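Local coordinates for 26.7 kDa salivary protein (Phlebotomus duboscqi, PDB 6MT7) that binds and sequesters cysteinyl leukotrienes and a thromboxane A2 analogue, which helps the sand fly take a blood meal and inhibits collagen-induced platelet aggregation, at residues A154-V168 with G202-E214. Sequence-based numbering, arbitrary orientation.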
ATOM      1  N   ALA A 154     -20.578  11.508  -8.868  1.00 36.74           N
ATOM      2  CA  ALA A 154     -20.870  11.993 -10.209  1.00 29.86           C
ATOM      3  C   ALA A 154     -21.560  10.908 -11.020  1.00 32.74           C
ATOM      4  O   ALA A 154     -22.592  10.373 -10.601  1.00 34.98           O
ATOM      5  CB  ALA A 154     -19.590  12.447 -10.914  1.00 26.54           C
ATOM      6  N   ASP A 155     -20.981  10.562 -12.171  1.00 26.71           N
ATOM      7  CA  ASP A 155     -21.576   9.616 -13.105  1.00 37.63           C
ATOM      8  C   ASP A 155     -20.686   8.401 -13.336  1.00 29.90           C
ATOM      9  O   ASP A 155     -20.839   7.714 -14.352  1.00 26.81           O
ATOM     10  CB  ASP A 155     -21.874  10.312 -14.437  1.00 51.96           C
ATOM     11  CG  ASP A 155     -20.758  11.262 -14.865  1.00 62.37           C
ATOM     12  OD1 ASP A 155     -19.593  11.039 -14.463  1.00 63.99           O
ATOM     13  OD2 ASP A 155     -21.044  12.233 -15.602  1.00 64.24           O
ATOM     14  N   CYS A 156     -19.761   8.114 -12.422  1.00 26.14           N
ATOM     15  CA  CYS A 156     -18.777   7.083 -12.703  1.00 24.85           C
ATOM     16  C   CYS A 156     -19.334   5.695 -12.412  1.00 25.63           C
ATOM     17  O   CYS A 156     -20.432   5.526 -11.874  1.00 27.33           O
ATOM     18  CB  CYS A 156     -17.504   7.338 -11.909  1.00 25.93           C
ATOM     19  SG  CYS A 156     -16.538   8.664 -12.647  1.00 29.27           S
ATOM     20  N   GLN A 157     -18.550   4.683 -12.785  1.00 17.69           N
ATOM     21  CA  GLN A 157     -18.958   3.302 -12.612  1.00 18.77           C
ATOM     22  C   GLN A 157     -18.046   2.496 -11.704  1.00 16.58           C
ATOM     23  O   GLN A 157     -18.475   1.449 -11.209  1.00 17.35           O
ATOM     24  CB  GLN A 157     -19.045   2.599 -13.971  1.00 28.06           C
ATOM     25  CG  GLN A 157     -20.290   2.967 -14.764  1.00 41.88           C
ATOM     26  CD  GLN A 157     -20.029   3.024 -16.253  1.00 49.78           C
ATOM     27  OE1 GLN A 157     -20.036   4.099 -16.853  1.00 53.15           O
ATOM     28  NE2 GLN A 157     -19.799   1.863 -16.862  1.00 52.97           N
ATOM     29  N   HIS A 158     -16.813   2.951 -11.470  1.00 18.81           N
ATOM     30  CA  HIS A 158     -15.819   2.174 -10.733  1.00 20.30           C
ATOM     31  C   HIS A 158     -14.971   3.059  -9.830  1.00 21.12           C
ATOM     32  O   HIS A 158     -13.801   2.743  -9.567  1.00 19.01           O
ATOM     33  CB  HIS A 158     -14.896   1.409 -11.689  1.00 23.04           C
ATOM     34  CG  HIS A 158     -15.619   0.695 -12.789  1.00 24.81           C
ATOM     35  ND1 HIS A 158     -16.378  -0.434 -12.569  1.00 24.55           N
ATOM     36  CD2 HIS A 158     -15.695   0.949 -14.117  1.00 28.49           C
ATOM     37  CE1 HIS A 158     -16.894  -0.843 -13.714  1.00 29.79           C
ATOM     38  NE2 HIS A 158     -16.491  -0.024 -14.670  1.00 28.16           N
ATOM     39  N   ALA A 159     -15.535   4.165  -9.351  1.00 13.82           N
ATOM     40  CA  ALA A 159     -14.735   5.149  -8.626  1.00 16.29           C
ATOM     41  C   ALA A 159     -14.209   4.586  -7.313  1.00 20.78           C
ATOM     42  O   ALA A 159     -13.047   4.812  -6.949  1.00 16.46           O
ATOM     43  CB  ALA A 159     -15.560   6.404  -8.370  1.00 20.81           C
ATOM     44  N   CYS A 160     -15.056   3.868  -6.586  1.00 15.38           N
ATOM     45  CA  CYS A 160     -14.667   3.292  -5.308  1.00 12.78           C
ATOM     46  C   CYS A 160     -13.771   2.078  -5.519  1.00 11.69           C
ATOM     47  O   CYS A 160     -12.721   1.955  -4.879  1.00 12.36           O
ATOM     48  CB  CYS A 160     -15.939   2.934  -4.522  1.00 12.66           C
ATOM     49  SG  CYS A 160     -15.729   2.075  -2.942  1.00 14.20           S
ATOM     50  N   SER A 161     -14.166   1.186  -6.435  1.00  7.19           N
ATOM     51  CA  SER A 161     -13.410  -0.043  -6.665  1.00  9.73           C
ATOM     52  C   SER A 161     -11.987   0.259  -7.108  1.00 13.04           C
ATOM     53  O   SER A 161     -11.035  -0.395  -6.663  1.00  9.62           O
ATOM     54  CB  SER A 161     -14.111  -0.901  -7.718  1.00 15.69           C
ATOM     55  OG  SER A 161     -15.216  -1.586  -7.161  1.00 19.05           O
ATOM     56  N   ALA A 162     -11.819   1.252  -7.984  1.00 12.42           N
ATOM     57  CA  ALA A 162     -10.475   1.579  -8.459  1.00 14.49           C
ATOM     58  C   ALA A 162      -9.584   2.050  -7.321  1.00 12.82           C
ATOM     59  O   ALA A 162      -8.375   1.777  -7.316  1.00  8.37           O
ATOM     60  CB  ALA A 162     -10.542   2.641  -9.556  1.00 13.97           C
ATOM     61  N   TYR A 163     -10.158   2.771  -6.352  1.00  9.91           N
ATOM     62  CA  TYR A 163      -9.371   3.184  -5.195  1.00 10.80           C
ATOM     63  C   TYR A 163      -8.939   1.969  -4.368  1.00  9.46           C
ATOM     64  O   TYR A 163      -7.760   1.828  -4.022  1.00  6.70           O
ATOM     65  CB  TYR A 163     -10.157   4.180  -4.325  1.00  9.92           C
ATOM     66  CG  TYR A 163      -9.434   4.423  -3.022  1.00 11.83           C
ATOM     67  CD1 TYR A 163      -8.353   5.290  -2.963  1.00 14.38           C
ATOM     68  CD2 TYR A 163      -9.789   3.730  -1.862  1.00 11.02           C
ATOM     69  CE1 TYR A 163      -7.650   5.475  -1.790  1.00 13.98           C
ATOM     70  CE2 TYR A 163      -9.082   3.898  -0.687  1.00 12.69           C
ATOM     71  CZ  TYR A 163      -8.017   4.777  -0.655  1.00 12.98           C
ATOM     72  OH  TYR A 163      -7.310   4.963   0.512  1.00 15.59           O
ATOM     73  N   TYR A 164      -9.870   1.066  -4.052  1.00  7.27           N
ATOM     74  CA  TYR A 164      -9.501  -0.027  -3.158  1.00  8.59           C
ATOM     75  C   TYR A 164      -8.627  -1.070  -3.844  1.00  6.52           C
ATOM     76  O   TYR A 164      -7.850  -1.759  -3.171  1.00  6.93           O
ATOM     77  CB  TYR A 164     -10.758  -0.657  -2.553  1.00  6.58           C
ATOM     78  CG  TYR A 164     -11.250   0.182  -1.402  1.00  7.01           C
ATOM     79  CD1 TYR A 164     -10.602   0.155  -0.173  1.00  8.37           C
ATOM     80  CD2 TYR A 164     -12.311   1.054  -1.562  1.00  9.01           C
ATOM     81  CE1 TYR A 164     -11.031   0.943   0.886  1.00 10.91           C
ATOM     82  CE2 TYR A 164     -12.741   1.853  -0.515  1.00  8.57           C
ATOM     83  CZ  TYR A 164     -12.097   1.794   0.704  1.00 13.14           C
ATOM     84  OH  TYR A 164     -12.529   2.589   1.745  1.00 11.16           O
ATOM     85  N   TYR A 165      -8.720  -1.196  -5.168  1.00  6.65           N
ATOM     86  CA  TYR A 165      -7.737  -1.985  -5.907  1.00  6.67           C
ATOM     87  C   TYR A 165      -6.395  -1.273  -6.029  1.00  6.55           C
ATOM     88  O   TYR A 165      -5.443  -1.873  -6.533  1.00  7.02           O
ATOM     89  CB  TYR A 165      -8.237  -2.297  -7.313  1.00  8.83           C
ATOM     90  CG  TYR A 165      -9.465  -3.167  -7.381  1.00  7.08           C
ATOM     91  CD1 TYR A 165      -9.683  -4.191  -6.467  1.00  9.64           C
ATOM     92  CD2 TYR A 165     -10.400  -2.972  -8.389  1.00 14.82           C
ATOM     93  CE1 TYR A 165     -10.829  -5.001  -6.556  1.00 11.15           C
ATOM     94  CE2 TYR A 165     -11.538  -3.763  -8.484  1.00 15.28           C
ATOM     95  CZ  TYR A 165     -11.747  -4.768  -7.571  1.00 12.63           C
ATOM     96  OH  TYR A 165     -12.889  -5.542  -7.690  1.00 14.54           O
ATOM     97  N   ARG A 166      -6.308  -0.018  -5.576  1.00  6.47           N
ATOM     98  CA  ARG A 166      -5.102   0.801  -5.686  1.00  6.57           C
ATOM     99  C   ARG A 166      -4.658   0.943  -7.139  1.00  6.54           C
ATOM    100  O   ARG A 166      -3.466   0.910  -7.461  1.00  6.63           O
ATOM    101  CB  ARG A 166      -3.967   0.281  -4.799  1.00  7.23           C
ATOM    102  CG  ARG A 166      -3.981   0.902  -3.391  1.00  6.14           C
ATOM    103  CD  ARG A 166      -5.168   0.375  -2.574  1.00  6.16           C
ATOM    104  NE  ARG A 166      -5.207   0.922  -1.216  1.00  6.09           N
ATOM    105  CZ  ARG A 166      -6.068   0.527  -0.276  1.00  7.96           C
ATOM    106  NH1 ARG A 166      -6.971  -0.415  -0.537  1.00  6.20           N
ATOM    107  NH2 ARG A 166      -6.022   1.058   0.939  1.00  6.90           N
ATOM    108  N   LEU A 167      -5.635   1.129  -8.027  1.00  6.73           N
ATOM    109  CA  LEU A 167      -5.327   1.639  -9.356  1.00  8.73           C
ATOM    110  C   LEU A 167      -5.125   3.149  -9.323  1.00  8.32           C
ATOM    111  O   LEU A 167      -4.324   3.681 -10.099  1.00  8.04           O
ATOM    112  CB  LEU A 167      -6.442   1.276 -10.338  1.00  7.17           C
ATOM    113  CG  LEU A 167      -6.792  -0.216 -10.372  1.00  7.20           C
ATOM    114  CD1 LEU A 167      -7.930  -0.492 -11.351  1.00  8.73           C
ATOM    115  CD2 LEU A 167      -5.566  -1.035 -10.716  1.00  7.17           C
ATOM    116  N   VAL A 168      -5.849   3.839  -8.437  1.00 10.17           N
ATOM    117  CA  VAL A 168      -5.747   5.278  -8.227  1.00 10.60           C
ATOM    118  C   VAL A 168      -5.704   5.530  -6.725  1.00 12.55           C
ATOM    119  O   VAL A 168      -6.132   4.698  -5.924  1.00  8.51           O
ATOM    120  CB  VAL A 168      -6.921   6.075  -8.855  1.00  7.21           C
ATOM    121  CG1 VAL A 168      -6.942   5.922 -10.382  1.00  8.74           C
ATOM    122  CG2 VAL A 168      -8.280   5.673  -8.230  1.00  8.81           C
ATOM    123  N   GLY A 202     -11.040  13.703 -12.435  1.00 23.98           N
ATOM    124  CA  GLY A 202     -11.934  13.146 -11.439  1.00 29.14           C
ATOM    125  C   GLY A 202     -11.994  11.629 -11.504  1.00 27.89           C
ATOM    126  O   GLY A 202     -11.036  10.948 -11.887  1.00 21.84           O
ATOM    127  N   CYS A 203     -13.152  11.086 -11.131  1.00 25.39           N
ATOM    128  CA  CYS A 203     -13.292   9.637 -11.115  1.00 18.75           C
ATOM    129  C   CYS A 203     -13.243   9.018 -12.511  1.00 18.01           C
ATOM    130  O   CYS A 203     -13.221   7.787 -12.623  1.00 18.23           O
ATOM    131  CB  CYS A 203     -14.582   9.242 -10.392  1.00 22.13           C
ATOM    132  SG  CYS A 203     -16.121   9.903 -11.094  1.00 27.72           S
ATOM    133  N   LYS A 204     -13.212   9.823 -13.579  1.00 17.88           N
ATOM    134  CA  LYS A 204     -13.019   9.233 -14.898  1.00 17.18           C
ATOM    135  C   LYS A 204     -11.625   8.633 -15.038  1.00 15.54           C
ATOM    136  O   LYS A 204     -11.435   7.696 -15.825  1.00 17.77           O
ATOM    137  CB  LYS A 204     -13.261  10.266 -15.996  1.00 22.42           C
ATOM    138  CG  LYS A 204     -14.654  10.870 -15.961  1.00 23.55           C
ATOM    139  CD  LYS A 204     -15.712   9.815 -16.200  1.00 27.16           C
ATOM    140  CE  LYS A 204     -17.079  10.458 -16.404  1.00 34.79           C
ATOM    141  NZ  LYS A 204     -18.183   9.530 -16.044  1.00 33.29           N
ATOM    142  N   VAL A 205     -10.642   9.162 -14.300  1.00 14.51           N
ATOM    143  CA  VAL A 205      -9.346   8.486 -14.204  1.00 12.11           C
ATOM    144  C   VAL A 205      -9.532   7.094 -13.618  1.00 12.72           C
ATOM    145  O   VAL A 205      -8.984   6.104 -14.122  1.00 12.90           O
ATOM    146  CB  VAL A 205      -8.356   9.308 -13.360  1.00 15.61           C
ATOM    147  CG1 VAL A 205      -7.029   8.563 -13.236  1.00 12.90           C
ATOM    148  CG2 VAL A 205      -8.130  10.675 -13.968  1.00 18.74           C
ATOM    149  N   ALA A 206     -10.315   7.001 -12.543  1.00 12.99           N
ATOM    150  CA  ALA A 206     -10.586   5.711 -11.917  1.00 15.85           C
ATOM    151  C   ALA A 206     -11.236   4.748 -12.902  1.00 15.74           C
ATOM    152  O   ALA A 206     -10.819   3.591 -13.029  1.00 12.94           O
ATOM    153  CB  ALA A 206     -11.478   5.911 -10.689  1.00  7.65           C
ATOM    154  N   ASP A 207     -12.268   5.211 -13.610  1.00 14.80           N
ATOM    155  CA  ASP A 207     -12.965   4.339 -14.544  1.00 13.95           C
ATOM    156  C   ASP A 207     -12.063   3.913 -15.693  1.00 16.47           C
ATOM    157  O   ASP A 207     -12.117   2.759 -16.138  1.00 17.18           O
ATOM    158  CB  ASP A 207     -14.212   5.036 -15.083  1.00 18.17           C
ATOM    159  CG  ASP A 207     -15.388   4.932 -14.138  1.00 25.09           C
ATOM    160  OD1 ASP A 207     -15.167   4.738 -12.924  1.00 19.53           O
ATOM    161  OD2 ASP A 207     -16.535   5.043 -14.610  1.00 25.78           O
ATOM    162  N   THR A 208     -11.238   4.834 -16.195  1.00 15.90           N
ATOM    163  CA  THR A 208     -10.355   4.487 -17.300  1.00 15.78           C
ATOM    164  C   THR A 208      -9.329   3.444 -16.873  1.00 14.00           C
ATOM    165  O   THR A 208      -9.080   2.478 -17.605  1.00 15.19           O
ATOM    166  CB  THR A 208      -9.680   5.742 -17.853  1.00 19.62           C
ATOM    167  OG1 THR A 208     -10.686   6.706 -18.179  1.00 26.15           O
ATOM    168  CG2 THR A 208      -8.890   5.422 -19.117  1.00 17.19           C
HETATM  169  N   MSE A 209      -8.758   3.591 -15.678  1.00 13.20           N
HETATM  170  CA  MSE A 209      -7.852   2.566 -15.162  1.00 10.15           C
HETATM  171  C   MSE A 209      -8.529   1.214 -15.015  1.00 11.24           C
HETATM  172  O   MSE A 209      -7.990   0.185 -15.432  1.00 11.01           O
HETATM  173  CB  MSE A 209      -7.241   2.996 -13.813  1.00 11.95           C
HETATM  174  CG  MSE A 209      -6.336   4.219 -13.938  1.00 12.31           C
HETATM  175 SE   MSE A 209      -4.622   3.718 -14.761  1.00 15.41          SE
HETATM  176  CE  MSE A 209      -4.154   2.301 -13.554  1.00  9.61           C
ATOM    177  N   TYR A 210      -9.716   1.227 -14.412  1.00 14.23           N
ATOM    178  CA  TYR A 210     -10.466  -0.009 -14.216  1.00 12.31           C
ATOM    179  C   TYR A 210     -10.721  -0.710 -15.545  1.00 13.27           C
ATOM    180  O   TYR A 210     -10.412  -1.897 -15.706  1.00 13.21           O
ATOM    181  CB  TYR A 210     -11.782   0.309 -13.495  1.00 13.40           C
ATOM    182  CG  TYR A 210     -12.626  -0.895 -13.127  1.00 15.21           C
ATOM    183  CD1 TYR A 210     -13.406  -1.543 -14.082  1.00 16.97           C
ATOM    184  CD2 TYR A 210     -12.658  -1.373 -11.820  1.00 13.63           C
ATOM    185  CE1 TYR A 210     -14.176  -2.652 -13.748  1.00 20.50           C
ATOM    186  CE2 TYR A 210     -13.432  -2.471 -11.480  1.00 19.48           C
ATOM    187  CZ  TYR A 210     -14.186  -3.103 -12.446  1.00 19.64           C
ATOM    188  OH  TYR A 210     -14.954  -4.191 -12.099  1.00 27.25           O
ATOM    189  N   ASN A 211     -11.295   0.013 -16.511  1.00 15.63           N
ATOM    190  CA  ASN A 211     -11.656  -0.602 -17.783  1.00 12.38           C
ATOM    191  C   ASN A 211     -10.426  -1.051 -18.555  1.00 16.84           C
ATOM    192  O   ASN A 211     -10.476  -2.065 -19.262  1.00 15.69           O
ATOM    193  CB  ASN A 211     -12.482   0.373 -18.617  1.00 16.54           C
ATOM    194  CG  ASN A 211     -13.840   0.650 -18.002  1.00 22.89           C
ATOM    195  OD1 ASN A 211     -14.407  -0.209 -17.334  1.00 24.30           O
ATOM    196  ND2 ASN A 211     -14.360   1.848 -18.216  1.00 21.21           N
ATOM    197  N   CYS A 212      -9.318  -0.318 -18.422  1.00 18.12           N
ATOM    198  CA  CYS A 212      -8.099  -0.679 -19.140  1.00 13.61           C
ATOM    199  C   CYS A 212      -7.479  -1.949 -18.577  1.00 12.87           C
ATOM    200  O   CYS A 212      -7.054  -2.829 -19.340  1.00 13.57           O
ATOM    201  CB  CYS A 212      -7.094   0.474 -19.089  1.00 19.84           C
ATOM    202  SG  CYS A 212      -5.529   0.138 -19.933  1.00 18.59           S
ATOM    203  N   VAL A 213      -7.415  -2.068 -17.248  1.00 12.65           N
ATOM    204  CA  VAL A 213      -6.872  -3.282 -16.646  1.00 12.70           C
ATOM    205  C   VAL A 213      -7.749  -4.476 -17.007  1.00 12.31           C
ATOM    206  O   VAL A 213      -7.250  -5.545 -17.373  1.00 13.33           O
ATOM    207  CB  VAL A 213      -6.734  -3.114 -15.118  1.00 14.64           C
ATOM    208  CG1 VAL A 213      -6.434  -4.458 -14.450  1.00 14.65           C
ATOM    209  CG2 VAL A 213      -5.630  -2.101 -14.776  1.00 11.62           C
ATOM    210  N   GLU A 214      -9.070  -4.301 -16.931  1.00 14.20           N
ATOM    211  CA  GLU A 214      -9.975  -5.404 -17.234  1.00 16.87           C
ATOM    212  C   GLU A 214      -9.853  -5.843 -18.685  1.00 19.72           C
ATOM    213  O   GLU A 214      -9.979  -7.036 -18.986  1.00 19.50           O
ATOM    214  CB  GLU A 214     -11.411  -4.995 -16.922  1.00 23.02           C
ATOM    215  CG  GLU A 214     -12.397  -6.149 -16.974  1.00 30.82           C
ATOM    216  CD  GLU A 214     -13.767  -5.758 -16.456  1.00 33.64           C
ATOM    217  OE1 GLU A 214     -14.269  -4.679 -16.844  1.00 36.26           O
ATOM    218  OE2 GLU A 214     -14.334  -6.526 -15.653  1.00 38.55           O
TER
HETATM  219  O   HOH W   1     -17.321   5.962 -16.774  1.00 38.34           O
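The carboxylate of D207 takes the backbone N-H groups of Q157 and H158, each oxygen accepting one main bond. Q157 N reaches D207 OD2 at 2.7 Å, on the syn lone pair, and adds a weak second bond to D207 OD1 at 3.4 Å. H158 N lies 2.8 Å from D207 OD1, on the syn side but tilted out of plane. A water bridges D207 OD2 to Q157 OE1. One turn along the helix, the Y210 ring lies flat against H158. Their planes are 4° apart and their centroids 3.6 Å, an offset stack. Y210 CG is anti to the backbone N (chi1 -176°), which lays the ring against the face of the imidazole. H158 CB also sits over the Y210 face, a CH-pi contact, while Q157 CB covers part of the other imidazole face. Towards the start of helix 203-214, C156 and C203 form a disulfide with a chi3 of 88°. Beside it, K204 NZ meets D155 OD1 from above the carboxylate plane in a 2.6 Å salt bridge.

Small residues let the backbones come close. A162 CB touches A206 CB at 3.6 Å. Beyond them, V168 packs on V205, A206 and M209, a selenomethionine. L167 lies over M209 and Y210, and its CD2 meets V213 CG2. R166, with positive phi, forms a Schellman motif after the last helical turn, and L167 and V168 follow it onto this surface. The C160-C144 and C212-C193 disulfides tie both segments to neighbouring helices. Such cross-linked helix packing is characteristic of the all-helical odorant-binding-protein fold of D7 proteins.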